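Regulatory protein YycH-like domain-containing protein (PDB 5COZ) is of unknown function, but its YycH-like domain and predicted lipoprotein signal are consistent with a regulatory role at the cell surface. Local coordinates at residues D131-L134 with A135-S139; A233-G236 with Y237-E241; S70-K73 with D74-Y77. One frame throughout, in Å; residues are numbered along the deposited sequence.

Contact 1. Residues D131-L134 with A135-S139; sequences DGKL and AVSAS
A135 N bonds to D131 O at 2.9 Å, one of the i to i+4 hydrogen bonds that close the last turns of helix 130-137. This is a helix C-terminus whose last two carbonyls to accept i+4 bonds, K133 O and L134 O, each also accept a serine hydroxyl. The methyl of A135 rests on D131 O, and outside the segments it meets T211 of strand 211-220. V136 N comes to G132 O at 2.9 Å, nearly in line with the carbonyl bond. Its CG2 touches the same oxygen, and the side chain packs on V213 of strand 211-220 and A247 of strand 244-249. S137 doubles its backbone bond. Its N reaches K133 O from one face of the carbonyl plane, and its OG donates to that oxygen from the other at 2.7 Å. OG stands between its own N and carbonyl carbon (chi1 67°), which turns it back along the helix. K133 CG runs past this hydroxyl, while K133 NZ forms a salt bridge with E202. A138 is the first residue to leave helical angles. Its N still holds L134 O at 3.1 Å, and its CB meets L134 CD2 at 3.8 Å. S139 folds back last. Its OG donates to L134 O at 2.7 Å, 36° out of the carbonyl plane and on the face opposite A138 N.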
ATOM      1  N   ASP A 131       1.720  16.031 -15.876  1.00 13.26           N
ATOM      2  CA  ASP A 131       2.617  16.333 -14.755  1.00 12.40           C
ATOM      3  C   ASP A 131       2.522  15.255 -13.645  1.00 13.88           C
ATOM      4  O   ASP A 131       3.541  14.859 -13.075  1.00 13.22           O
ATOM      5  CB  ASP A 131       2.311  17.711 -14.153  1.00 12.80           C
ATOM      6  CG  ASP A 131       2.624  18.892 -15.063  1.00 16.97           C
ATOM      7  OD1 ASP A 131       3.253  18.676 -16.125  1.00 18.78           O
ATOM      8  OD2 ASP A 131       2.253  20.037 -14.700  1.00 19.18           O
ATOM      9  N   GLY A 132       1.320  14.762 -13.382  1.00 11.35           N
ATOM     10  CA  GLY A 132       1.126  13.725 -12.369  1.00 10.29           C
ATOM     11  C   GLY A 132       1.802  12.423 -12.763  1.00 12.10           C
ATOM     12  O   GLY A 132       2.497  11.795 -11.966  1.00 11.14           O
ATOM     13  N   LYS A 133       1.615  12.027 -14.014  1.00 11.01           N
ATOM     14  CA  LYS A 133       2.291  10.856 -14.585  1.00 11.52           C
ATOM     15  C   LYS A 133       3.819  10.950 -14.369  1.00 12.66           C
ATOM     16  O   LYS A 133       4.435  10.005 -13.861  1.00 12.71           O
ATOM     17  CB  LYS A 133       1.986  10.758 -16.090  1.00 13.10           C
ATOM     18  CG  LYS A 133       2.589   9.508 -16.724  1.00 20.22           C
ATOM     19  CD  LYS A 133       2.223   9.393 -18.196  1.00 28.85           C
ATOM     20  CE  LYS A 133       3.274   9.917 -19.106  1.00 44.63           C
ATOM     21  NZ  LYS A 133       3.027   9.487 -20.510  1.00 56.56           N
ATOM     22  N   LEU A 134       4.419  12.094 -14.737  1.00 12.45           N
ATOM     23  CA  LEU A 134       5.870  12.210 -14.605  1.00 12.92           C
ATOM     24  C   LEU A 134       6.316  12.288 -13.145  1.00 13.89           C
ATOM     25  O   LEU A 134       7.340  11.697 -12.799  1.00 13.18           O
ATOM     26  CB  LEU A 134       6.403  13.390 -15.384  1.00 13.39           C
ATOM     27  CG  LEU A 134       6.108  13.396 -16.910  1.00 18.99           C
ATOM     28  CD1 LEU A 134       6.885  14.472 -17.571  1.00 18.92           C
ATOM     29  CD2 LEU A 134       6.459  12.056 -17.594  1.00 23.02           C
ATOM     30  N   ALA A 135       5.541  12.968 -12.280  1.00 12.23           N
ATOM     31  CA  ALA A 135       5.912  13.020 -10.867  1.00 11.03           C
ATOM     32  C   ALA A 135       5.898  11.654 -10.202  1.00 12.41           C
ATOM     33  O   ALA A 135       6.822  11.319  -9.460  1.00 10.58           O
ATOM     34  CB  ALA A 135       4.975  13.950 -10.107  1.00 12.45           C
ATOM     35  N   VAL A 136       4.842  10.856 -10.458  1.00 11.23           N
ATOM     36  CA  VAL A 136       4.719   9.609  -9.727  1.00 10.99           C
ATOM     37  C   VAL A 136       5.377   8.422 -10.439  1.00 16.30           C
ATOM     38  O   VAL A 136       5.785   7.485  -9.752  1.00 17.46           O
ATOM     39  CB  VAL A 136       3.204   9.342  -9.442  1.00 14.84           C
ATOM     40  CG1 VAL A 136       2.986   8.055  -8.643  1.00 15.79           C
ATOM     41  CG2 VAL A 136       2.575  10.535  -8.722  1.00 14.46           C
ATOM     42  N   SER A 137       5.569   8.482 -11.761  1.00 13.87           N
ATOM     43  CA  SER A 137       6.091   7.293 -12.442  1.00 14.50           C
ATOM     44  C   SER A 137       7.301   7.524 -13.368  1.00 18.95           C
ATOM     45  O   SER A 137       7.803   6.557 -13.951  1.00 18.86           O
ATOM     46  CB  SER A 137       4.964   6.606 -13.219  1.00 19.27           C
ATOM     47  OG  SER A 137       4.481   7.382 -14.302  1.00 27.51           O
ATOM     48  N   ALA A 138       7.837   8.748 -13.436  1.00 14.81           N
ATOM     49  CA  ALA A 138       9.019   9.009 -14.275  1.00 15.15           C
ATOM     50  C   ALA A 138      10.110   9.726 -13.479  1.00 17.70           C
ATOM     51  O   ALA A 138      11.036  10.311 -14.058  1.00 18.39           O
ATOM     52  CB  ALA A 138       8.630   9.816 -15.490  1.00 16.67           C
ATOM     53  N   SER A 139      10.020   9.653 -12.147  1.00 14.57           N
ATOM     54  CA  SER A 139      10.942  10.359 -11.284  1.00 13.44           C
ATOM     55  C   SER A 139      11.567   9.416 -10.250  1.00 16.33           C
ATOM     56  O   SER A 139      11.432   8.196 -10.385  1.00 16.70           O
ATOM     57  CB  SER A 139      10.200  11.526 -10.613  1.00 11.84           C
ATOM     58  OG  SER A 139       9.687  12.405 -11.607  1.00 13.60           O
TER

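Contact 2. Residues A233-G236 with Y237-E241; sequences ALTG and YANQE
T235 OG1 accepts from Y237 N, two residues on, in an ST turn at the end of helix 232-235; the bond is 3.3 Å long and almost straight, with a N-H...O angle of 171°. T235 OG1 also lies 3.0 Å from N239 OD1 and 2.9 Å from Y237 O. N231 O, four residues back, is hydrogen-bonded to this hydroxyl, so its one proton is contested. The tight part is the meeting of T235, Y237 and N239. The threonine and asparagine side chains cross at about a right angle, and T235 CG2 lies 3.5 Å from N239 CG. N239 CB sits over one face of the Y237 ring, 3.5 Å above its plane and toward the rim. T235 O lies in the ring plane at the edge, 3.5 Å from Y237 CD1. The ring gets there with CG between its own N and carbonyl carbon (chi1 73°). An alanine in place of T235 would remove OG1 and CG2, so Y237 N would probably lose its acceptor and the N239 amide part of its packing. The other side is looser. G236 is exposed and turns the chain with positive phi (89°), where a CB would jam against the carbonyl O of T235. A238, also exposed, is the centre of an inverse gamma turn, closed by a weak 2.9 Å bond from N239 N to Y237 O. N239 is held from outside as well: N231 N donates to its OD1, and its ND2 donates to P229 O. The turn leads from helix 232-235 toward strand 244-249. Y237 packs on L307 of strand 295-311 and meets the Y315 ring of strand 314-330 edge-to-face.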
ATOM      1  N   ALA A 233       2.963 -17.643  -4.872  1.00  7.77           N
ATOM      2  CA  ALA A 233       2.971 -18.968  -4.246  1.00  8.76           C
ATOM      3  C   ALA A 233       2.086 -18.984  -2.996  1.00 11.10           C
ATOM      4  O   ALA A 233       1.432 -19.991  -2.717  1.00 13.03           O
ATOM      5  CB  ALA A 233       4.393 -19.364  -3.863  1.00 10.48           C
ATOM      6  N   LEU A 234       2.069 -17.863  -2.272  1.00 10.07           N
ATOM      7  CA  LEU A 234       1.288 -17.805  -1.044  1.00 10.75           C
ATOM      8  C   LEU A 234      -0.184 -17.485  -1.309  1.00 11.80           C
ATOM      9  O   LEU A 234      -1.055 -18.126  -0.731  1.00 11.99           O
ATOM     10  CB  LEU A 234       1.896 -16.720  -0.161  1.00 11.17           C
ATOM     11  CG  LEU A 234       1.225 -16.458   1.205  1.00 16.12           C
ATOM     12  CD1 LEU A 234       1.071 -17.752   2.028  1.00 17.14           C
ATOM     13  CD2 LEU A 234       1.980 -15.406   1.949  1.00 16.27           C
ATOM     14  N   THR A 235      -0.452 -16.507  -2.191  1.00  8.42           N
ATOM     15  CA  THR A 235      -1.847 -16.046  -2.390  1.00  7.48           C
ATOM     16  C   THR A 235      -2.602 -16.790  -3.472  1.00 10.29           C
ATOM     17  O   THR A 235      -3.832 -16.705  -3.516  1.00  9.05           O
ATOM     18  CB  THR A 235      -1.864 -14.559  -2.753  1.00  7.90           C
ATOM     19  OG1 THR A 235      -1.271 -14.433  -4.061  1.00  7.49           O
ATOM     20  CG2 THR A 235      -1.084 -13.684  -1.747  1.00  9.42           C
ATOM     21  N   GLY A 236      -1.871 -17.438  -4.373  1.00  7.37           N
ATOM     22  CA  GLY A 236      -2.514 -18.165  -5.456  1.00  7.80           C
ATOM     23  C   GLY A 236      -2.763 -17.326  -6.697  1.00 11.01           C
ATOM     24  O   GLY A 236      -3.314 -17.837  -7.662  1.00 10.87           O
ATOM     25  N   TYR A 237      -2.416 -16.023  -6.681  1.00  7.67           N
ATOM     26  CA  TYR A 237      -2.642 -15.182  -7.856  1.00  7.84           C
ATOM     27  C   TYR A 237      -1.622 -14.050  -7.844  1.00  9.51           C
ATOM     28  O   TYR A 237      -0.802 -13.980  -6.903  1.00  8.80           O
ATOM     29  CB  TYR A 237      -4.091 -14.641  -7.862  1.00  7.75           C
ATOM     30  CG  TYR A 237      -4.374 -13.550  -6.839  1.00  8.03           C
ATOM     31  CD1 TYR A 237      -4.475 -13.846  -5.482  1.00  7.99           C
ATOM     32  CD2 TYR A 237      -4.568 -12.229  -7.236  1.00  8.95           C
ATOM     33  CE1 TYR A 237      -4.711 -12.848  -4.538  1.00  8.67           C
ATOM     34  CE2 TYR A 237      -4.832 -11.222  -6.299  1.00  8.23           C
ATOM     35  CZ  TYR A 237      -4.898 -11.540  -4.955  1.00  8.79           C
ATOM     36  OH  TYR A 237      -5.117 -10.559  -4.019  1.00 11.45           O
ATOM     37  N   ALA A 238      -1.586 -13.228  -8.914  1.00  9.17           N
ATOM     38  CA  ALA A 238      -0.652 -12.112  -8.973  1.00  9.63           C
ATOM     39  C   ALA A 238      -1.180 -10.972  -8.106  1.00 12.40           C
ATOM     40  O   ALA A 238      -1.749  -9.993  -8.613  1.00 12.58           O
ATOM     41  CB  ALA A 238      -0.448 -11.670 -10.421  1.00 10.79           C
ATOM     42  N   ASN A 239      -1.034 -11.121  -6.770  1.00  8.55           N
ATOM     43  CA  ASN A 239      -1.517 -10.096  -5.842  1.00  8.55           C
ATOM     44  C   ASN A 239      -0.620  -8.868  -5.942  1.00 10.11           C
ATOM     45  O   ASN A 239       0.483  -8.914  -6.512  1.00 10.58           O
ATOM     46  CB  ASN A 239      -1.549 -10.633  -4.403  1.00  9.86           C
ATOM     47  CG  ASN A 239      -0.180 -11.038  -3.912  1.00 10.52           C
ATOM     48  OD1 ASN A 239       0.406 -12.027  -4.400  1.00  8.92           O
ATOM     49  ND2 ASN A 239       0.403 -10.241  -3.029  1.00  9.94           N
ATOM     50  N   GLN A 240      -1.129  -7.753  -5.463  1.00  8.93           N
ATOM     51  CA  GLN A 240      -0.336  -6.534  -5.459  1.00  8.99           C
ATOM     52  C   GLN A 240      -0.614  -5.761  -4.208  1.00  8.55           C
ATOM     53  O   GLN A 240      -1.597  -6.025  -3.506  1.00  8.66           O
ATOM     54  CB  GLN A 240      -0.604  -5.675  -6.693  1.00 11.00           C
ATOM     55  CG  GLN A 240      -1.983  -5.119  -6.725  1.00 11.58           C
ATOM     56  CD  GLN A 240      -2.317  -4.656  -8.119  1.00 25.68           C
ATOM     57  OE1 GLN A 240      -2.700  -5.456  -8.985  1.00 19.71           O
ATOM     58  NE2 GLN A 240      -2.214  -3.348  -8.347  1.00 17.31           N
ATOM     59  N   GLU A 241       0.249  -4.766  -3.953  1.00  8.04           N
ATOM     60  CA  GLU A 241       0.113  -3.960  -2.757  1.00  7.50           C
ATOM     61  C   GLU A 241      -1.169  -3.153  -2.783  1.00  8.26           C
ATOM     62  O   GLU A 241      -1.480  -2.451  -3.765  1.00  9.31           O
ATOM     63  CB  GLU A 241       1.302  -3.024  -2.608  1.00  8.26           C
ATOM     64  CG  GLU A 241       2.625  -3.770  -2.432  1.00 10.73           C
ATOM     65  CD  GLU A 241       3.835  -2.902  -2.740  1.00 14.79           C
ATOM     66  OE1 GLU A 241       4.235  -2.109  -1.863  1.00 13.23           O
ATOM     67  OE2 GLU A 241       4.292  -2.925  -3.900  1.00 15.20           O
TER

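Contact 3. Residues S70-K73 with D74-Y77; sequences SENK and DKCY
N72 OD1 accepts from K75 N and so caps the start of helix 73-87. N72 is the N-cap. The capping bond is 3.1 Å long and straight at the hydrogen (170°), but the donor lies 39° out of the amide plane. CG anti to the backbone N (chi1 -180°) carries OD1 over the first turn. Two backbone bonds begin the helix proper: C76 N to N72 O and Y77 N to K73 O, both 2.9 Å. The remaining side-chain contacts are van der Waals packing. The K75 chain crosses the N72 side chain at about a right angle, with K75 CG 3.7 Å from N72 CG. K73 and Y77 lie side by side and point the same way. The extended K73 chain follows the ring, with K73 CG near Y77 CE1 and K73 CE 3.4 Å from Y77 OH. On the buried side, C76 SG comes to 4.0 Å from S70 CA, and both residues pack on Y107 of strand 104-111. S70 OG bonds to E105 O, and the Y77 ring meets W109 edge-to-face. One water accepts from K75 NZ at 3.2 Å and gives a weak bond to E71 OE2. E71 OE2 and K75 NZ are 6.1 Å apart and do not touch. The chemistry suggests a helix start fixed by an uncharged amide, while the link between E71 and K75 through water is weak.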
ATOM      1  N   SER A  70     -14.474  -2.985 -15.333  1.00  8.39           N
ATOM      2  CA  SER A  70     -14.806  -2.728 -16.730  1.00  8.50           C
ATOM      3  C   SER A  70     -15.840  -3.672 -17.367  1.00 12.78           C
ATOM      4  O   SER A  70     -16.273  -3.386 -18.491  1.00 13.79           O
ATOM      5  CB  SER A  70     -13.533  -2.759 -17.564  1.00 10.59           C
ATOM      6  OG  SER A  70     -12.929  -4.032 -17.444  1.00 11.14           O
ATOM      7  N   GLU A  71     -16.225  -4.770 -16.688  1.00 11.31           N
ATOM      8  CA  GLU A  71     -17.146  -5.743 -17.310  1.00 12.80           C
ATOM      9  C   GLU A  71     -18.546  -5.161 -17.553  1.00 16.00           C
ATOM     10  O   GLU A  71     -19.164  -5.497 -18.551  1.00 16.85           O
ATOM     11  CB  GLU A  71     -17.237  -7.042 -16.509  1.00 14.70           C
ATOM     12  CG  GLU A  71     -17.962  -6.972 -15.170  1.00 27.01           C
ATOM     13  CD  GLU A  71     -18.124  -8.275 -14.401  1.00 56.80           C
ATOM     14  OE1 GLU A  71     -17.618  -9.324 -14.862  1.00 50.60           O
ATOM     15  OE2 GLU A  71     -18.747  -8.235 -13.315  1.00 55.04           O
ATOM     16  N   ASN A  72     -19.028  -4.302 -16.644  1.00 12.52           N
ATOM     17  CA  ASN A  72     -20.321  -3.653 -16.766  1.00 11.75           C
ATOM     18  C   ASN A  72     -20.021  -2.262 -17.285  1.00 12.98           C
ATOM     19  O   ASN A  72     -19.427  -1.448 -16.564  1.00 11.81           O
ATOM     20  CB  ASN A  72     -21.017  -3.662 -15.411  1.00 12.58           C
ATOM     21  CG  ASN A  72     -22.375  -3.016 -15.402  1.00 24.03           C
ATOM     22  OD1 ASN A  72     -22.563  -1.885 -15.842  1.00 15.63           O
ATOM     23  ND2 ASN A  72     -23.339  -3.694 -14.821  1.00 28.03           N
ATOM     24  N   LYS A  73     -20.386  -2.003 -18.552  1.00 12.34           N
ATOM     25  CA  LYS A  73     -20.050  -0.740 -19.203  1.00 10.82           C
ATOM     26  C   LYS A  73     -20.603   0.478 -18.452  1.00 12.15           C
ATOM     27  O   LYS A  73     -19.872   1.456 -18.324  1.00 11.69           O
ATOM     28  CB  LYS A  73     -20.502  -0.740 -20.659  1.00 12.85           C
ATOM     29  CG  LYS A  73     -19.865   0.372 -21.460  1.00 11.55           C
ATOM     30  CD  LYS A  73     -20.328   0.291 -22.884  1.00 14.57           C
ATOM     31  CE  LYS A  73     -19.780   1.420 -23.701  1.00 18.98           C
ATOM     32  NZ  LYS A  73     -20.287   1.282 -25.085  1.00 27.27           N
ATOM     33  N   ASP A  74     -21.848   0.415 -17.926  1.00 13.20           N
ATOM     34  CA  ASP A  74     -22.450   1.516 -17.143  1.00 14.05           C
ATOM     35  C   ASP A  74     -21.596   1.851 -15.929  1.00 14.06           C
ATOM     36  O   ASP A  74     -21.292   3.027 -15.678  1.00 13.52           O
ATOM     37  CB  ASP A  74     -23.862   1.157 -16.628  1.00 16.70           C
ATOM     38  CG  ASP A  74     -24.964   1.045 -17.661  1.00 24.96           C
ATOM     39  OD1 ASP A  74     -24.893   1.761 -18.687  1.00 23.31           O
ATOM     40  OD2 ASP A  74     -25.955   0.300 -17.399  1.00 24.92           O
ATOM     41  N   LYS A  75     -21.254   0.807 -15.136  1.00 12.11           N
ATOM     42  CA  LYS A  75     -20.446   0.978 -13.935  1.00 11.71           C
ATOM     43  C   LYS A  75     -19.087   1.537 -14.277  1.00 12.61           C
ATOM     44  O   LYS A  75     -18.533   2.342 -13.527  1.00 12.42           O
ATOM     45  CB  LYS A  75     -20.253  -0.368 -13.209  1.00 15.34           C
ATOM     46  CG  LYS A  75     -21.474  -0.879 -12.475  1.00 25.68           C
ATOM     47  CD  LYS A  75     -21.112  -2.210 -11.823  1.00 31.62           C
ATOM     48  CE  LYS A  75     -22.101  -2.626 -10.780  1.00 43.22           C
ATOM     49  NZ  LYS A  75     -21.754  -3.958 -10.211  1.00 43.33           N
ATOM     50  N   CYS A  76     -18.519   1.069 -15.413  1.00  9.18           N
ATOM     51  CA  CYS A  76     -17.216   1.526 -15.860  1.00  8.19           C
ATOM     52  C   CYS A  76     -17.257   3.027 -16.136  1.00  8.47           C
ATOM     53  O   CYS A  76     -16.377   3.775 -15.695  1.00  8.86           O
ATOM     54  CB  CYS A  76     -16.810   0.757 -17.104  1.00  8.06           C
ATOM     55  SG  CYS A  76     -15.148   1.166 -17.654  1.00 11.48           S
ATOM     56  N   TYR A  77     -18.270   3.469 -16.897  1.00  6.92           N
ATOM     57  CA  TYR A  77     -18.379   4.871 -17.251  1.00  6.87           C
ATOM     58  C   TYR A  77     -18.693   5.722 -16.027  1.00  9.25           C
ATOM     59  O   TYR A  77     -18.234   6.868 -15.969  1.00  8.93           O
ATOM     60  CB  TYR A  77     -19.418   5.078 -18.369  1.00  8.86           C
ATOM     61  CG  TYR A  77     -18.877   4.812 -19.765  1.00  8.87           C
ATOM     62  CD1 TYR A  77     -18.214   3.615 -20.066  1.00 10.05           C
ATOM     63  CD2 TYR A  77     -19.081   5.723 -20.798  1.00  8.79           C
ATOM     64  CE1 TYR A  77     -17.744   3.351 -21.351  1.00  9.74           C
ATOM     65  CE2 TYR A  77     -18.647   5.455 -22.097  1.00  9.47           C
ATOM     66  CZ  TYR A  77     -17.973   4.267 -22.363  1.00 10.63           C
ATOM     67  OH  TYR A  77     -17.562   4.015 -23.649  1.00 10.85           O
TER
HETATM   68  O   HOH W   1     -19.389  -5.166 -12.032  1.00 46.65           O

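How the contacts relate
All three contacts are local and sit at helix ends. Contact 3 is a helix start, while contacts 1 and 2 are at helix C-termini. None is wholly core. Contact 1 has the most buried residues and lies on the antiparallel sheet, with A135 about 11 Å from the sodium ion. Contact 3 also borders that sheet, through strand 104-111, but is more exposed and 25 Å from the chain centre. Contact 2 packs against the other, mixed sheet. Side-chain hydroxyls donate to carbonyls in contact 1. A threonine hydroxyl accepts a backbone N-H in contact 2, and an asparagine amide oxygen does so in contact 3.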